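Local coordinates for sister chromatid cohesion protein (Chaetomium thermophilum, PDB 5T8V) that probably loads the cohesin ring onto chromatin, this chain being the C-terminal part of the HEAT-repeat loader Scc2, at residues D715-N720 against V724-I729. Sequence-based numbering, arbitrary orientation.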
loop_
_atom_site.group_PDB
_atom_site.type_symbol
_atom_site.label_atom_id
_atom_site.label_comp_id
_atom_site.label_asym_id
_atom_site.label_seq_id
_atom_site.Cartn_x
_atom_site.Cartn_y
_atom_site.Cartn_z
ATOM N N ASP A 715 -8.091 18.145 -2.758
ATOM C CA ASP A 715 -7.161 18.468 -3.836
ATOM C C ASP A 715 -7.781 18.180 -5.198
ATOM O O ASP A 715 -7.691 19.000 -6.122
ATOM C CB ASP A 715 -5.859 17.684 -3.659
ATOM C CG ASP A 715 -5.091 18.102 -2.416
ATOM O OD1 ASP A 715 -5.159 19.294 -2.045
ATOM O OD2 ASP A 715 -4.418 17.239 -1.812
ATOM N N ILE A 716 -8.430 17.022 -5.340
ATOM C CA ILE A 716 -9.062 16.673 -6.608
ATOM C C ILE A 716 -10.190 17.645 -6.927
ATOM O O ILE A 716 -10.387 18.033 -8.085
ATOM C CB ILE A 716 -9.567 15.220 -6.570
ATOM C CG1 ILE A 716 -8.397 14.257 -6.333
ATOM C CG2 ILE A 716 -10.281 14.874 -7.866
ATOM C CD1 ILE A 716 -8.816 12.851 -5.947
ATOM N N TYR A 717 -10.957 18.045 -5.910
ATOM C CA TYR A 717 -12.020 19.018 -6.134
ATOM C C TYR A 717 -11.464 20.299 -6.738
ATOM O O TYR A 717 -12.062 20.874 -7.654
ATOM C CB TYR A 717 -12.749 19.318 -4.824
ATOM C CG TYR A 717 -13.933 20.253 -4.978
ATOM C CD1 TYR A 717 -13.750 21.624 -5.097
ATOM C CD2 TYR A 717 -15.231 19.763 -4.999
ATOM C CE1 TYR A 717 -14.825 22.479 -5.239
ATOM C CE2 TYR A 717 -16.314 20.612 -5.139
ATOM C CZ TYR A 717 -16.105 21.970 -5.259
ATOM O OH TYR A 717 -17.178 22.820 -5.399
ATOM N N LEU A 718 -10.315 20.763 -6.239
ATOM C CA LEU A 718 -9.727 21.979 -6.791
ATOM C C LEU A 718 -9.169 21.742 -8.191
ATOM O O LEU A 718 -9.253 22.626 -9.052
ATOM C CB LEU A 718 -8.634 22.508 -5.861
ATOM C CG LEU A 718 -9.072 22.924 -4.452
ATOM C CD1 LEU A 718 -7.889 23.496 -3.685
ATOM C CD2 LEU A 718 -10.221 23.928 -4.494
ATOM N N ARG A 719 -8.601 20.561 -8.442
ATOM C CA ARG A 719 -8.011 20.287 -9.751
ATOM C C ARG A 719 -9.078 20.182 -10.834
ATOM O O ARG A 719 -9.026 20.887 -11.847
ATOM C CB ARG A 719 -7.195 18.995 -9.705
ATOM C CG ARG A 719 -5.903 19.078 -8.921
ATOM C CD ARG A 719 -4.954 17.959 -9.321
ATOM N NE ARG A 719 -4.467 17.205 -8.164
ATOM C CZ ARG A 719 -4.880 15.992 -7.806
ATOM N NH1 ARG A 719 -5.802 15.344 -8.511
ATOM N NH2 ARG A 719 -4.358 15.416 -6.733
ATOM N N ASN A 720 -10.047 19.293 -10.640
ATOM C CA ASN A 720 -10.980 18.909 -11.691
ATOM C C ASN A 720 -12.199 19.823 -11.684
ATOM O O ASN A 720 -12.833 20.014 -10.642
ATOM C CB ASN A 720 -11.409 17.455 -11.502
ATOM C CG ASN A 720 -11.693 16.757 -12.808
ATOM O OD1 ASN A 720 -12.362 17.300 -13.685
ATOM N ND2 ASN A 720 -11.179 15.541 -12.950
ATOM N N VAL A 724 -19.924 16.787 -12.130
ATOM C CA VAL A 724 -20.393 15.548 -11.517
ATOM C C VAL A 724 -19.448 15.125 -10.398
ATOM O O VAL A 724 -19.875 14.852 -9.267
ATOM C CB VAL A 724 -20.545 14.447 -12.582
ATOM C CG1 VAL A 724 -21.157 13.187 -11.976
ATOM C CG2 VAL A 724 -21.399 14.939 -13.748
ATOM N N LEU A 725 -18.146 15.070 -10.694
ATOM C CA LEU A 725 -17.157 14.796 -9.659
ATOM C C LEU A 725 -17.307 15.768 -8.498
ATOM O O LEU A 725 -17.625 15.367 -7.376
ATOM C CB LEU A 725 -15.741 14.883 -10.232
ATOM C CG LEU A 725 -15.260 13.818 -11.217
ATOM C CD1 LEU A 725 -13.748 13.931 -11.354
ATOM C CD2 LEU A 725 -15.665 12.406 -10.799
ATOM N N ARG A 726 -17.086 17.060 -8.757
ATOM C CA ARG A 726 -17.120 18.055 -7.689
ATOM C C ARG A 726 -18.373 17.915 -6.832
ATOM O O ARG A 726 -18.304 17.998 -5.600
ATOM C CB ARG A 726 -17.033 19.463 -8.283
ATOM C CG ARG A 726 -15.615 19.913 -8.611
ATOM C CD ARG A 726 -15.599 21.309 -9.213
ATOM N NE ARG A 726 -14.257 21.885 -9.244
ATOM C CZ ARG A 726 -13.961 23.073 -9.766
ATOM N NH1 ARG A 726 -14.910 23.820 -10.313
ATOM N NH2 ARG A 726 -12.711 23.513 -9.746
ATOM N N SER A 727 -19.527 17.693 -7.463
ATOM C CA SER A 727 -20.766 17.563 -6.701
ATOM C C SER A 727 -20.755 16.310 -5.832
ATOM O O SER A 727 -21.224 16.340 -4.689
ATOM C CB SER A 727 -21.967 17.553 -7.647
ATOM O OG SER A 727 -21.908 16.459 -8.545
ATOM N N ALA A 728 -20.226 15.198 -6.350
ATOM C CA ALA A 728 -20.142 13.982 -5.543
ATOM C C ALA A 728 -19.189 14.167 -4.366
ATOM O O ALA A 728 -19.497 13.774 -3.231
ATOM C CB ALA A 728 -19.700 12.809 -6.417
ATOM N N ILE A 729 -18.019 14.757 -4.625
ATOM C CA ILE A 729 -17.071 15.093 -3.561
ATOM C C ILE A 729 -17.775 15.897 -2.477
ATOM O O ILE A 729 -17.764 15.534 -1.295
ATOM C CB ILE A 729 -15.873 15.877 -4.129
ATOM C CG1 ILE A 729 -15.190 15.132 -5.286
ATOM C CG2 ILE A 729 -14.863 16.186 -3.026
ATOM C CD1 ILE A 729 -14.525 13.849 -4.901
#
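Arg726 reaches from helix 723-735 across the face of the Tyr717 ring to the carboxyl end of helix 703-719, where it grips a backbone carbonyl. Arg726 CB sits over the rim of one face, 3.4 Å from Tyr717 CE2, while Arg726 O lies at the ring edge, in plane. Arg726 CG sits over the same face, 3.7 Å from the Tyr717 ring centroid and displaced toward the rim, a CH-pi contact. CD passes Asn720 O. Arg726 NE then gives a nearly straight hydrogen bond to Tyr717 O (2.9 Å, 159°), in the carbonyl plane, and NH2 adds a weak one to the same oxygen. Leu718 O also lies at the guanidinium edge, without a bond. The chain is extended from CG to NE, and the guanidinium is too distant from the ring for more than a weak cation-pi attraction. Tyr717 turns CG anti to its own backbone N (chi1 -176°), which brings the ring toward helix 723-735; Ile729 CB packs at its edge, 4.0 Å from Tyr717 CD2. Leu779 of helix 773-786 touches both Tyr717 and Arg726. At the Leu725 end of the contact, Leu725 CD1 meets the Asn720 amide at ND2 (3.4 Å), while that ND2 bonds to Glu687 and OD1 to the backbone of Asn722. The axes of 715-719 and 724-729 approach to 9.4 Å at 150°, an antiparallel hairpin joined by a short turn, as in the stacked helices of HEAT repeats. An alanine in place of Arg726 would probably leave Tyr717 O without this side-chain donor and one ring face without its aliphatic cover. A positive group at a helix C-terminus, where carbonyls lack helical partners, probably also eases the helix dipole.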